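Local structure of fructuronate-tagaturonate epimerase UxaE from Cohnella laeviribosi in complex with 1 glycerol (Cohnella laeviribosi, 6IL9) at residues F176-L181 with R362-T367; G282-V287 with F299-R304; V328-A333 with Y338-H343. The protein catalyses the epimerisation that interconverts fructuronate and tagaturonate, probably at the zinc site carried by its TIM barrel. All coordinates share one frame; numbering follows the deposited sequence.

Interaction 1: residues F176-L181 with R362-T367; sequences FTMLTL and RFHVKT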
ATOM      1  N   PHE A 176       0.608  13.275  -4.320  1.00 17.26           N
ATOM      2  CA  PHE A 176      -0.095  12.003  -4.221  1.00 17.75           C
ATOM      3  C   PHE A 176      -1.426  12.087  -4.953  1.00 20.00           C
ATOM      4  O   PHE A 176      -2.078  13.137  -4.978  1.00 19.82           O
ATOM      5  CB  PHE A 176      -0.286  11.608  -2.762  1.00 18.93           C
ATOM      6  CG  PHE A 176       0.960  11.038  -2.152  1.00 17.38           C
ATOM      7  CD1 PHE A 176       1.970  11.877  -1.717  1.00 17.83           C
ATOM      8  CD2 PHE A 176       1.153   9.670  -2.079  1.00 17.78           C
ATOM      9  CE1 PHE A 176       3.149  11.367  -1.186  1.00 18.04           C
ATOM     10  CE2 PHE A 176       2.319   9.142  -1.534  1.00 18.23           C
ATOM     11  CZ  PHE A 176       3.329   9.988  -1.102  1.00 17.41           C
ATOM     12  N   THR A 177      -1.800  10.980  -5.591  1.00 18.19           N
ATOM     13  CA  THR A 177      -2.975  10.934  -6.448  1.00 17.40           C
ATOM     14  C   THR A 177      -4.098  10.117  -5.842  1.00 18.05           C
ATOM     15  O   THR A 177      -5.227  10.162  -6.346  1.00 18.57           O
ATOM     16  CB  THR A 177      -2.605  10.363  -7.821  1.00 19.35           C
ATOM     17  OG1 THR A 177      -1.936   9.102  -7.659  1.00 18.16           O
ATOM     18  CG2 THR A 177      -1.685  11.324  -8.542  1.00 19.19           C
ATOM     19  N   MET A 178      -3.813   9.387  -4.777  1.00 17.58           N
ATOM     20  CA  MET A 178      -4.785   8.612  -4.032  1.00 16.16           C
ATOM     21  C   MET A 178      -4.640   9.012  -2.577  1.00 19.51           C
ATOM     22  O   MET A 178      -3.518   9.104  -2.075  1.00 21.88           O
ATOM     23  CB  MET A 178      -4.530   7.110  -4.232  1.00 16.82           C
ATOM     24  CG  MET A 178      -5.434   6.187  -3.446  1.00 17.10           C
ATOM     25  SD  MET A 178      -5.282   4.453  -3.981  1.00 12.43           S
ATOM     26  CE  MET A 178      -6.388   3.720  -2.773  1.00 19.78           C
ATOM     27  N   LEU A 179      -5.753   9.308  -1.914  1.00 15.11           N
ATOM     28  CA  LEU A 179      -5.729   9.693  -0.507  1.00 16.95           C
ATOM     29  C   LEU A 179      -6.629   8.750   0.273  1.00 17.61           C
ATOM     30  O   LEU A 179      -7.833   8.687   0.015  1.00 19.70           O
ATOM     31  CB  LEU A 179      -6.177  11.147  -0.318  1.00 20.77           C
ATOM     32  CG  LEU A 179      -5.158  12.240  -0.617  1.00 26.54           C
ATOM     33  CD1 LEU A 179      -5.513  13.518   0.130  1.00 32.35           C
ATOM     34  CD2 LEU A 179      -3.766  11.796  -0.254  1.00 29.24           C
ATOM     35  N   THR A 180      -6.046   8.014   1.219  1.00 15.80           N
ATOM     36  CA  THR A 180      -6.777   7.065   2.047  1.00 16.47           C
ATOM     37  C   THR A 180      -7.092   7.711   3.387  1.00 19.38           C
ATOM     38  O   THR A 180      -6.178   8.017   4.155  1.00 17.90           O
ATOM     39  CB  THR A 180      -5.955   5.791   2.260  1.00 16.92           C
ATOM     40  OG1 THR A 180      -5.744   5.159   0.990  1.00 18.13           O
ATOM     41  CG2 THR A 180      -6.662   4.827   3.204  1.00 19.40           C
ATOM     42  N   LEU A 181      -8.374   7.903   3.671  1.00 16.68           N
ATOM     43  CA  LEU A 181      -8.812   8.518   4.923  1.00 17.89           C
ATOM     44  C   LEU A 181      -9.157   7.426   5.925  1.00 21.68           C
ATOM     45  O   LEU A 181     -10.180   6.740   5.789  1.00 20.19           O
ATOM     46  CB  LEU A 181     -10.012   9.441   4.706  1.00 14.56           C
ATOM     47  CG  LEU A 181     -10.397  10.240   5.961  1.00 18.57           C
ATOM     48  CD1 LEU A 181      -9.265  11.185   6.313  1.00 19.62           C
ATOM     49  CD2 LEU A 181     -11.693  11.018   5.733  1.00 17.11           C
ATOM     50  N   ARG A 362     -13.188  -5.338 -10.700  1.00 13.51           N
ATOM     51  CA  ARG A 362     -13.114  -3.903 -10.418  1.00 13.20           C
ATOM     52  C   ARG A 362     -12.925  -3.704  -8.915  1.00 14.72           C
ATOM     53  O   ARG A 362     -13.891  -3.565  -8.162  1.00 15.43           O
ATOM     54  CB  ARG A 362     -14.387  -3.214 -10.892  1.00 14.06           C
ATOM     55  CG  ARG A 362     -14.313  -1.708 -10.872  1.00 15.34           C
ATOM     56  CD  ARG A 362     -15.629  -1.130 -11.355  1.00 16.53           C
ATOM     57  NE  ARG A 362     -16.725  -1.336 -10.406  1.00 16.14           N
ATOM     58  CZ  ARG A 362     -17.115  -0.422  -9.523  1.00 16.75           C
ATOM     59  NH1 ARG A 362     -16.475   0.745  -9.456  1.00 15.64           N
ATOM     60  NH2 ARG A 362     -18.132  -0.679  -8.707  1.00 15.19           N
ATOM     61  N   PHE A 363     -11.673  -3.679  -8.481  1.00 14.02           N
ATOM     62  CA  PHE A 363     -11.356  -3.697  -7.062  1.00 13.01           C
ATOM     63  C   PHE A 363     -10.088  -2.898  -6.844  1.00 13.21           C
ATOM     64  O   PHE A 363      -9.384  -2.543  -7.790  1.00 13.21           O
ATOM     65  CB  PHE A 363     -11.160  -5.141  -6.561  1.00 14.88           C
ATOM     66  CG  PHE A 363     -10.116  -5.917  -7.353  1.00 14.57           C
ATOM     67  CD1 PHE A 363      -8.757  -5.636  -7.227  1.00 15.78           C
ATOM     68  CD2 PHE A 363     -10.501  -6.930  -8.222  1.00 15.34           C
ATOM     69  CE1 PHE A 363      -7.805  -6.336  -7.975  1.00 16.42           C
ATOM     70  CE2 PHE A 363      -9.548  -7.649  -8.970  1.00 14.80           C
ATOM     71  CZ  PHE A 363      -8.207  -7.356  -8.846  1.00 16.44           C
ATOM     72  N   HIS A 364      -9.800  -2.637  -5.573  1.00 15.49           N
ATOM     73  CA  HIS A 364      -8.470  -2.265  -5.122  1.00 12.81           C
ATOM     74  C   HIS A 364      -8.038  -3.266  -4.061  1.00 13.85           C
ATOM     75  O   HIS A 364      -8.813  -3.578  -3.154  1.00 15.78           O
ATOM     76  CB  HIS A 364      -8.443  -0.845  -4.542  1.00 14.57           C
ATOM     77  CG  HIS A 364      -7.062  -0.357  -4.260  1.00 15.50           C
ATOM     78  ND1 HIS A 364      -6.126  -0.188  -5.254  1.00 18.25           N
ATOM     79  CD2 HIS A 364      -6.441  -0.033  -3.097  1.00 16.65           C
ATOM     80  CE1 HIS A 364      -4.991   0.231  -4.726  1.00 16.35           C
ATOM     81  NE2 HIS A 364      -5.153   0.335  -3.418  1.00 16.15           N
ATOM     82  N   VAL A 365      -6.809  -3.769  -4.179  1.00 15.61           N
ATOM     83  CA  VAL A 365      -6.207  -4.628  -3.162  1.00 15.16           C
ATOM     84  C   VAL A 365      -4.892  -3.989  -2.740  1.00 14.64           C
ATOM     85  O   VAL A 365      -4.102  -3.590  -3.600  1.00 14.46           O
ATOM     86  CB  VAL A 365      -5.973  -6.053  -3.692  1.00 16.75           C
ATOM     87  CG1 VAL A 365      -5.178  -6.876  -2.682  1.00 16.58           C
ATOM     88  CG2 VAL A 365      -7.308  -6.732  -4.012  1.00 19.36           C
ATOM     89  N   LYS A 366      -4.654  -3.892  -1.427  1.00 15.01           N
ATOM     90  CA  LYS A 366      -3.423  -3.286  -0.920  1.00 14.58           C
ATOM     91  C   LYS A 366      -2.479  -4.338  -0.355  1.00 15.67           C
ATOM     92  O   LYS A 366      -2.907  -5.263   0.344  1.00 16.71           O
ATOM     93  CB  LYS A 366      -3.706  -2.245   0.169  1.00 18.27           C
ATOM     94  CG  LYS A 366      -4.426  -1.030  -0.334  1.00 18.28           C
ATOM     95  CD  LYS A 366      -4.186   0.173   0.578  1.00 17.04           C
ATOM     96  CE  LYS A 366      -5.112   1.298   0.148  1.00 18.90           C
ATOM     97  NZ  LYS A 366      -4.889   2.531   0.950  1.00 20.32           N
ATOM     98  N   THR A 367      -1.198  -4.193  -0.688  1.00 14.34           N
ATOM     99  CA  THR A 367      -0.098  -4.955  -0.108  1.00 15.72           C
ATOM    100  C   THR A 367       0.999  -3.992   0.321  1.00 16.04           C
ATOM    101  O   THR A 367       1.094  -2.857  -0.170  1.00 15.65           O
ATOM    102  CB  THR A 367       0.516  -5.970  -1.095  1.00 16.67           C
ATOM    103  OG1 THR A 367       1.335  -5.276  -2.049  1.00 18.24           O
ATOM    104  CG2 THR A 367      -0.562  -6.762  -1.821  1.00 16.22           C
TER
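Lys366 and Thr180 reach for each other across the inside of the barrel and meet tip to tip, Lys366 NZ giving a hydrogen bond to Thr180 OG1 at 2.8 Å. The lysine gets there with its chain extended beyond CG; on the threonine, OG1 stands anti to the carbonyl carbon (chi1 -63°), which turns it to the lysine, and the same oxygen also hydrogen-bonds Asp158. One layer below, Met178 and His364 approach from opposite directions. The methionine is fully extended and lays its methyl over one face of the imidazole, Met178 CE lying 4.0 Å from the centroid of the His364 ring, a CH-pi contact. Its sulfur approaches the same ring obliquely. The two layers touch as well: Lys366 CE sits at the edge of the His364 ring, in its plane, and 4.0 Å from Met178 CE. Strands 178-181 and 363-367 are not neighbours in the sheet; their axes stay 12.7 Å apart, so side chains alone span the interior. His364 ND1 is hydrogen-bonded to Thr93 OG1, while Lys366 NZ also forms salt bridges with Asp158, Asp160 and Glu269. A methionine in place of Lys366 would probably leave those three carboxylates without their shared partner and Thr180 OG1 without this donor. With four polar residues gathered round NZ, the end of a long, flexible chain is held in one place inside the barrel.

Interaction 2: residues G282-V287 with F299-R304; sequences GSHFLV and FSMAPR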
ATOM      1  N   GLY A 282     -25.362  -3.789   5.700  1.00 27.04           N
ATOM      2  CA  GLY A 282     -26.377  -2.759   5.866  1.00 22.39           C
ATOM      3  C   GLY A 282     -25.810  -1.438   6.364  1.00 27.06           C
ATOM      4  O   GLY A 282     -26.272  -0.361   5.967  1.00 25.94           O
ATOM      5  N   SER A 283     -24.814  -1.497   7.253  1.00 24.97           N
ATOM      6  CA  SER A 283     -24.154  -0.272   7.700  1.00 19.85           C
ATOM      7  C   SER A 283     -23.382   0.367   6.557  1.00 21.69           C
ATOM      8  O   SER A 283     -23.385   1.593   6.395  1.00 20.37           O
ATOM      9  CB  SER A 283     -23.221  -0.578   8.866  1.00 24.61           C
ATOM     10  OG  SER A 283     -23.892  -1.319   9.865  1.00 26.51           O
ATOM     11  N   HIS A 284     -22.709  -0.464   5.761  1.00 21.74           N
ATOM     12  CA  HIS A 284     -22.012   0.005   4.564  1.00 20.16           C
ATOM     13  C   HIS A 284     -22.960   0.773   3.646  1.00 22.65           C
ATOM     14  O   HIS A 284     -22.635   1.870   3.169  1.00 20.02           O
ATOM     15  CB  HIS A 284     -21.402  -1.223   3.876  1.00 21.06           C
ATOM     16  CG  HIS A 284     -20.754  -0.956   2.552  1.00 21.85           C
ATOM     17  ND1 HIS A 284     -20.348  -1.981   1.724  1.00 22.06           N
ATOM     18  CD2 HIS A 284     -20.430   0.194   1.914  1.00 21.72           C
ATOM     19  CE1 HIS A 284     -19.799  -1.474   0.634  1.00 21.01           C
ATOM     20  NE2 HIS A 284     -19.842  -0.157   0.720  1.00 23.13           N
ATOM     21  N   PHE A 285     -24.150   0.220   3.402  1.00 21.05           N
ATOM     22  CA  PHE A 285     -25.141   0.915   2.587  1.00 21.15           C
ATOM     23  C   PHE A 285     -25.458   2.296   3.154  1.00 22.37           C
ATOM     24  O   PHE A 285     -25.531   3.282   2.413  1.00 19.37           O
ATOM     25  CB  PHE A 285     -26.422   0.086   2.481  1.00 23.13           C
ATOM     26  CG  PHE A 285     -27.483   0.735   1.638  1.00 20.84           C
ATOM     27  CD1 PHE A 285     -27.472   0.596   0.252  1.00 19.50           C
ATOM     28  CD2 PHE A 285     -28.484   1.502   2.217  1.00 23.62           C
ATOM     29  CE1 PHE A 285     -28.440   1.197  -0.529  1.00 20.90           C
ATOM     30  CE2 PHE A 285     -29.443   2.108   1.444  1.00 20.39           C
ATOM     31  CZ  PHE A 285     -29.426   1.959   0.059  1.00 27.69           C
ATOM     32  N   LEU A 286     -25.689   2.379   4.466  1.00 22.35           N
ATOM     33  CA  LEU A 286     -26.055   3.666   5.055  1.00 21.90           C
ATOM     34  C   LEU A 286     -24.925   4.683   4.911  1.00 19.21           C
ATOM     35  O   LEU A 286     -25.164   5.840   4.541  1.00 20.15           O
ATOM     36  CB  LEU A 286     -26.426   3.479   6.527  1.00 21.80           C
ATOM     37  CG  LEU A 286     -26.826   4.750   7.287  1.00 23.85           C
ATOM     38  CD1 LEU A 286     -28.034   4.464   8.178  1.00 27.28           C
ATOM     39  CD2 LEU A 286     -25.672   5.244   8.131  1.00 23.98           C
ATOM     40  N   VAL A 287     -23.691   4.267   5.193  1.00 19.84           N
ATOM     41  CA  VAL A 287     -22.551   5.172   5.069  1.00 19.12           C
ATOM     42  C   VAL A 287     -22.450   5.688   3.640  1.00 18.94           C
ATOM     43  O   VAL A 287     -22.370   6.898   3.402  1.00 17.44           O
ATOM     44  CB  VAL A 287     -21.256   4.468   5.511  1.00 19.70           C
ATOM     45  CG1 VAL A 287     -20.023   5.322   5.147  1.00 20.11           C
ATOM     46  CG2 VAL A 287     -21.296   4.154   7.008  1.00 20.51           C
ATOM     47  N   PHE A 299     -13.564   6.984  -4.541  1.00 15.03           N
ATOM     48  CA  PHE A 299     -12.859   6.011  -5.374  1.00 16.46           C
ATOM     49  C   PHE A 299     -13.096   4.603  -4.854  1.00 15.78           C
ATOM     50  O   PHE A 299     -13.443   3.692  -5.621  1.00 13.47           O
ATOM     51  CB  PHE A 299     -11.358   6.357  -5.401  1.00 17.10           C
ATOM     52  CG  PHE A 299     -10.446   5.258  -5.915  1.00 16.13           C
ATOM     53  CD1 PHE A 299     -10.189   5.121  -7.275  1.00 20.69           C
ATOM     54  CD2 PHE A 299      -9.779   4.421  -5.022  1.00 18.92           C
ATOM     55  CE1 PHE A 299      -9.302   4.135  -7.736  1.00 16.66           C
ATOM     56  CE2 PHE A 299      -8.919   3.433  -5.474  1.00 19.63           C
ATOM     57  CZ  PHE A 299      -8.676   3.292  -6.830  1.00 18.12           C
ATOM     58  N   SER A 300     -12.966   4.417  -3.541  1.00 13.77           N
ATOM     59  CA  SER A 300     -13.091   3.087  -2.968  1.00 15.78           C
ATOM     60  C   SER A 300     -13.507   3.188  -1.511  1.00 16.72           C
ATOM     61  O   SER A 300     -13.351   4.231  -0.866  1.00 15.13           O
ATOM     62  CB  SER A 300     -11.776   2.305  -3.103  1.00 15.34           C
ATOM     63  OG  SER A 300     -10.772   2.940  -2.334  1.00 19.19           O
ATOM     64  N   MET A 301     -14.064   2.087  -1.014  1.00 16.29           N
ATOM     65  CA  MET A 301     -14.447   1.925   0.381  1.00 16.75           C
ATOM     66  C   MET A 301     -13.769   0.670   0.898  1.00 17.38           C
ATOM     67  O   MET A 301     -13.844  -0.380   0.256  1.00 16.43           O
ATOM     68  CB  MET A 301     -15.965   1.791   0.522  1.00 20.03           C
ATOM     69  CG  MET A 301     -16.446   1.596   1.940  1.00 27.04           C
ATOM     70  SD  MET A 301     -16.893   3.185   2.665  1.00 31.39           S
ATOM     71  CE  MET A 301     -18.140   3.745   1.431  1.00 10.76           C
ATOM     72  N   ALA A 302     -13.101   0.781   2.043  1.00 20.44           N
ATOM     73  CA  ALA A 302     -12.427  -0.372   2.636  1.00 22.67           C
ATOM     74  C   ALA A 302     -13.167  -0.748   3.905  1.00 25.06           C
ATOM     75  O   ALA A 302     -12.909  -0.164   4.965  1.00 24.43           O
ATOM     76  CB  ALA A 302     -10.959  -0.062   2.945  1.00 21.87           C
ATOM     77  N   PRO A 303     -14.118  -1.672   3.852  1.00 21.76           N
ATOM     78  CA  PRO A 303     -14.805  -2.088   5.074  1.00 24.31           C
ATOM     79  C   PRO A 303     -13.940  -3.058   5.866  1.00 24.28           C
ATOM     80  O   PRO A 303     -12.899  -3.524   5.409  1.00 23.27           O
ATOM     81  CB  PRO A 303     -16.077  -2.759   4.561  1.00 26.31           C
ATOM     82  CG  PRO A 303     -15.685  -3.289   3.211  1.00 26.61           C
ATOM     83  CD  PRO A 303     -14.634  -2.374   2.660  1.00 23.11           C
ATOM     84  N   ARG A 304     -14.368  -3.312   7.097  1.00 28.52           N
ATOM     85  CA  ARG A 304     -13.825  -4.422   7.870  1.00 27.20           C
ATOM     86  C   ARG A 304     -14.717  -5.626   7.597  1.00 23.68           C
ATOM     87  O   ARG A 304     -15.897  -5.632   7.959  1.00 25.90           O
ATOM     88  CB  ARG A 304     -13.767  -4.118   9.362  1.00 31.16           C
ATOM     89  CG  ARG A 304     -13.603  -5.410  10.168  1.00 31.59           C
ATOM     90  CD  ARG A 304     -12.628  -5.271  11.300  1.00 39.53           C
ATOM     91  NE  ARG A 304     -12.813  -6.336  12.280  1.00 40.40           N
ATOM     92  CZ  ARG A 304     -12.021  -7.395  12.372  1.00 41.36           C
ATOM     93  NH1 ARG A 304     -10.994  -7.519  11.541  1.00 41.37           N
ATOM     94  NH2 ARG A 304     -12.250  -8.330  13.285  1.00 41.30           N
TER
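Met301 gives up the most surface here, 60 Å², and spends it on two residues of the helix, His284 and Val287. Its side chain leaves strand 300-302 with CG anti to the backbone N (chi1 179°), then bends at both of the next torsions, so that the chain turns aside instead of running straight out. The bend divides the work: Met301 CG lies 4.0 Å from His284 NE2, while the methyl at the far end turns to the valine, Met301 CE standing 4.5 Å from Val287 CG1. Met301 and His284 slide past each other in opposite directions, and the sulfur stays oblique to the ring, Met301 SD being 5.4 Å from the centroid of the His284 imidazole. No hydrogen bond crosses between the segments; the contact is van der Waals only, at 4.0 Å or more. This is the helix-to-strand half of a beta-alpha-beta unit of the TIM barrel, made of strand 267-271, helix 281-293 and strand 300-302, and Met301 is a barrel residue turned outward against the helix that precedes its strand. His284, with 51 Å² buried, brings a polar ring into this layer, and both nitrogens are satisfied by neighbours from the next unit, NE2 by the hydroxyl of Tyr338 and ND1 by ND1 of His329, whose ring meets its own with the planes about 35° apart. Val287, one helical turn further on, buries 25 Å² against Met301 and also packs on Tyr244 of helix 234-259.

Interaction 3: residues V328-A333 with Y338-H343; sequences VHAAIA and YKLSIH. With ZN (zinc ion), chain C.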
ATOM      1  N   VAL A 328     -23.026  -8.912  -0.920  1.00 16.73           N
ATOM      2  CA  VAL A 328     -23.785  -7.689  -0.661  1.00 16.91           C
ATOM      3  C   VAL A 328     -22.875  -6.465  -0.717  1.00 15.92           C
ATOM      4  O   VAL A 328     -23.232  -5.440  -1.313  1.00 15.20           O
ATOM      5  CB  VAL A 328     -24.512  -7.783   0.690  1.00 17.97           C
ATOM      6  CG1 VAL A 328     -25.506  -6.640   0.808  1.00 15.18           C
ATOM      7  CG2 VAL A 328     -25.226  -9.117   0.796  1.00 21.06           C
ATOM      8  N   HIS A 329     -21.699  -6.544  -0.080  1.00 15.38           N
ATOM      9  CA  HIS A 329     -20.737  -5.443  -0.121  1.00 15.69           C
ATOM     10  C   HIS A 329     -20.433  -5.046  -1.556  1.00 16.05           C
ATOM     11  O   HIS A 329     -20.390  -3.857  -1.889  1.00 13.70           O
ATOM     12  CB  HIS A 329     -19.425  -5.837   0.564  1.00 17.87           C
ATOM     13  CG  HIS A 329     -19.481  -5.858   2.058  1.00 20.09           C
ATOM     14  ND1 HIS A 329     -19.968  -4.806   2.802  1.00 23.43           N
ATOM     15  CD2 HIS A 329     -19.065  -6.790   2.948  1.00 20.76           C
ATOM     16  CE1 HIS A 329     -19.871  -5.099   4.088  1.00 24.90           C
ATOM     17  NE2 HIS A 329     -19.329  -6.297   4.203  1.00 23.05           N
ATOM     18  N   ALA A 330     -20.210  -6.043  -2.423  1.00 14.86           N
ATOM     19  CA  ALA A 330     -19.880  -5.761  -3.820  1.00 15.24           C
ATOM     20  C   ALA A 330     -21.060  -5.144  -4.551  1.00 13.83           C
ATOM     21  O   ALA A 330     -20.876  -4.290  -5.428  1.00 15.13           O
ATOM     22  CB  ALA A 330     -19.448  -7.041  -4.537  1.00 15.45           C
ATOM     23  N   ALA A 331     -22.279  -5.578  -4.220  1.00 13.11           N
ATOM     24  CA  ALA A 331     -23.469  -5.011  -4.848  1.00 15.01           C
ATOM     25  C   ALA A 331     -23.663  -3.555  -4.441  1.00 15.88           C
ATOM     26  O   ALA A 331     -24.096  -2.727  -5.256  1.00 17.10           O
ATOM     27  CB  ALA A 331     -24.703  -5.844  -4.481  1.00 16.93           C
ATOM     28  N   ILE A 332     -23.367  -3.235  -3.181  1.00 13.86           N
ATOM     29  CA  ILE A 332     -23.463  -1.852  -2.714  1.00 15.78           C
ATOM     30  C   ILE A 332     -22.470  -0.969  -3.454  1.00 15.13           C
ATOM     31  O   ILE A 332     -22.808   0.131  -3.908  1.00 16.30           O
ATOM     32  CB  ILE A 332     -23.240  -1.786  -1.194  1.00 14.92           C
ATOM     33  CG1 ILE A 332     -24.377  -2.501  -0.471  1.00 16.95           C
ATOM     34  CG2 ILE A 332     -23.100  -0.315  -0.736  1.00 15.90           C
ATOM     35  CD1 ILE A 332     -24.005  -2.894   0.961  1.00 19.36           C
ATOM     36  N   ALA A 333     -21.222  -1.429  -3.569  1.00 11.98           N
ATOM     37  CA  ALA A 333     -20.225  -0.688  -4.335  1.00 13.98           C
ATOM     38  C   ALA A 333     -20.688  -0.447  -5.770  1.00 15.18           C
ATOM     39  O   ALA A 333     -20.512   0.649  -6.309  1.00 16.04           O
ATOM     40  CB  ALA A 333     -18.896  -1.435  -4.330  1.00 15.28           C
ATOM     41  N   TYR A 338     -18.356   3.275  -6.605  1.00 14.85           N
ATOM     42  CA  TYR A 338     -16.981   3.141  -6.148  1.00 15.40           C
ATOM     43  C   TYR A 338     -16.608   1.660  -6.108  1.00 16.81           C
ATOM     44  O   TYR A 338     -17.434   0.783  -6.375  1.00 17.23           O
ATOM     45  CB  TYR A 338     -16.809   3.810  -4.777  1.00 13.64           C
ATOM     46  CG  TYR A 338     -17.759   3.274  -3.738  1.00 15.02           C
ATOM     47  CD1 TYR A 338     -17.474   2.099  -3.039  1.00 15.04           C
ATOM     48  CD2 TYR A 338     -18.950   3.941  -3.449  1.00 14.77           C
ATOM     49  CE1 TYR A 338     -18.361   1.599  -2.105  1.00 15.94           C
ATOM     50  CE2 TYR A 338     -19.827   3.456  -2.505  1.00 17.55           C
ATOM     51  CZ  TYR A 338     -19.526   2.280  -1.845  1.00 14.28           C
ATOM     52  OH  TYR A 338     -20.416   1.802  -0.915  1.00 17.49           O
ATOM     53  N   LYS A 339     -15.344   1.371  -5.780  1.00 14.00           N
ATOM     54  CA  LYS A 339     -14.833   0.005  -5.723  1.00 14.91           C
ATOM     55  C   LYS A 339     -14.648  -0.439  -4.280  1.00 14.92           C
ATOM     56  O   LYS A 339     -14.356   0.372  -3.402  1.00 15.85           O
ATOM     57  CB  LYS A 339     -13.474  -0.112  -6.429  1.00 15.51           C
ATOM     58  CG  LYS A 339     -13.392   0.552  -7.784  1.00 19.48           C
ATOM     59  CD  LYS A 339     -12.128   0.125  -8.505  1.00 19.10           C
ATOM     60  CE  LYS A 339     -10.868   0.581  -7.799  1.00 16.34           C
ATOM     61  NZ  LYS A 339      -9.655   0.366  -8.678  1.00 19.59           N
ATOM     62  N   LEU A 340     -14.752  -1.749  -4.053  1.00 14.02           N
ATOM     63  CA  LEU A 340     -14.304  -2.307  -2.783  1.00 13.43           C
ATOM     64  C   LEU A 340     -12.787  -2.302  -2.711  1.00 15.43           C
ATOM     65  O   LEU A 340     -12.097  -2.600  -3.694  1.00 15.19           O
ATOM     66  CB  LEU A 340     -14.807  -3.739  -2.619  1.00 15.57           C
ATOM     67  CG  LEU A 340     -16.300  -3.934  -2.432  1.00 16.53           C
ATOM     68  CD1 LEU A 340     -16.558  -5.430  -2.218  1.00 16.01           C
ATOM     69  CD2 LEU A 340     -16.805  -3.116  -1.262  1.00 17.91           C
ATOM     70  N   SER A 341     -12.268  -1.976  -1.530  1.00 13.77           N
ATOM     71  CA  SER A 341     -10.834  -1.979  -1.260  1.00 16.59           C
ATOM     72  C   SER A 341     -10.523  -3.018  -0.195  1.00 16.93           C
ATOM     73  O   SER A 341     -11.165  -3.039   0.861  1.00 18.70           O
ATOM     74  CB  SER A 341     -10.374  -0.598  -0.801  1.00 18.11           C
ATOM     75  OG  SER A 341      -8.972  -0.591  -0.637  1.00 18.80           O
ATOM     76  N   ILE A 342      -9.536  -3.867  -0.468  1.00 15.65           N
ATOM     77  CA  ILE A 342      -9.128  -4.942   0.434  1.00 17.91           C
ATOM     78  C   ILE A 342      -7.810  -4.542   1.077  1.00 15.76           C
ATOM     79  O   ILE A 342      -6.765  -4.568   0.419  1.00 16.91           O
ATOM     80  CB  ILE A 342      -8.973  -6.282  -0.305  1.00 16.03           C
ATOM     81  CG1 ILE A 342     -10.119  -6.526  -1.294  1.00 18.82           C
ATOM     82  CG2 ILE A 342      -8.818  -7.426   0.701  1.00 17.83           C
ATOM     83  CD1 ILE A 342     -11.468  -6.678  -0.658  1.00 20.95           C
ATOM     84  N   HIS A 343      -7.844  -4.197   2.362  1.00 16.36           N
ATOM     85  CA  HIS A 343      -6.618  -3.920   3.098  1.00 17.63           C
ATOM     86  C   HIS A 343      -6.058  -5.194   3.718  1.00 17.02           C
ATOM     87  O   HIS A 343      -6.741  -6.218   3.813  1.00 17.78           O
ATOM     88  CB  HIS A 343      -6.870  -2.856   4.159  1.00 21.15           C
ATOM     89  CG  HIS A 343      -7.035  -1.486   3.578  1.00 22.28           C
ATOM     90  ND1 HIS A 343      -6.509  -0.353   4.157  1.00 31.12           N
ATOM     91  CD2 HIS A 343      -7.626  -1.075   2.435  1.00 18.95           C
ATOM     92  CE1 HIS A 343      -6.805   0.702   3.422  1.00 28.77           C
ATOM     93  NE2 HIS A 343      -7.489   0.291   2.374  1.00 25.17           N
TER
HETATM   94 ZN    ZN C 502      -5.983  -0.539   6.344  0.53 28.02          ZN
HETATM   95  O   HOH W   1      -4.291  -2.027   6.805  1.00 21.91           O
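Leu340 points from strand 339-342 toward helix 319-336, and its branches pack against His329, Ala330 and Ala333. CB starts it outward from the strand, with CG anti to the carbonyl carbon (chi1 -68°). CG comes first to the methyl of Ala333, Leu340 CG lying 4.1 Å from Ala333 CB. At the fork the two methyls part: Leu340 CD1 settles 3.7 Å from Ala330 CA and also touches the CB atoms of Ala330 and His329, while Leu340 CD2 rests 3.7 Å from the backbone oxygen of His329. The small alanines are consistent with the close approach, 7.8 Å between the axes of the two short segments. Beside the leucine, Tyr338 offers a ring face to Ala333, whose CA makes a CH-pi contact 4.1 Å from the centroid of the Tyr338 ring. Ile332 runs alongside this tyrosine, Ile332 CG2 lying 3.4 Å from Tyr338 OH. At the far end of the strand His343 binds zinc through ND1 at 2.3 Å, a water taking another position and His161 and Asp273 completing the site. Helix outside, strand inside, metal ligand just past the strand's C-terminal end: this is the second half of the beta-alpha-beta unit strand 300-302, helix 319-336, strand 339-342 of a TIM barrel, with the metal site at the mouth where such barrels carry their active sites.

The three contacts run from the barrel's interior to its helical shell. Interaction 1 crosses the inside, whereas interactions 2 and 3 seat successive outer helices on neighbouring strands, their centres 7 Å apart. Backbone hydrogen bonds join them: Met301 O to Ser341 N at 2.9 Å between interactions 2 and 3, and His364 O to Ile342 N at 2.8 Å between interactions 1 and 3. Met178 CE of interaction 1 packs 3.7 Å from Phe299 CE2 of interaction 2. Near the zinc, Lys366 CE lies 3.4 Å from His343 NE2, and Glu269 makes a salt bridge with Lys366 and a hydrogen bond with His343 NE2. The lysine side chain is about 4 Å from bound glycerol and about 6 Å from zinc.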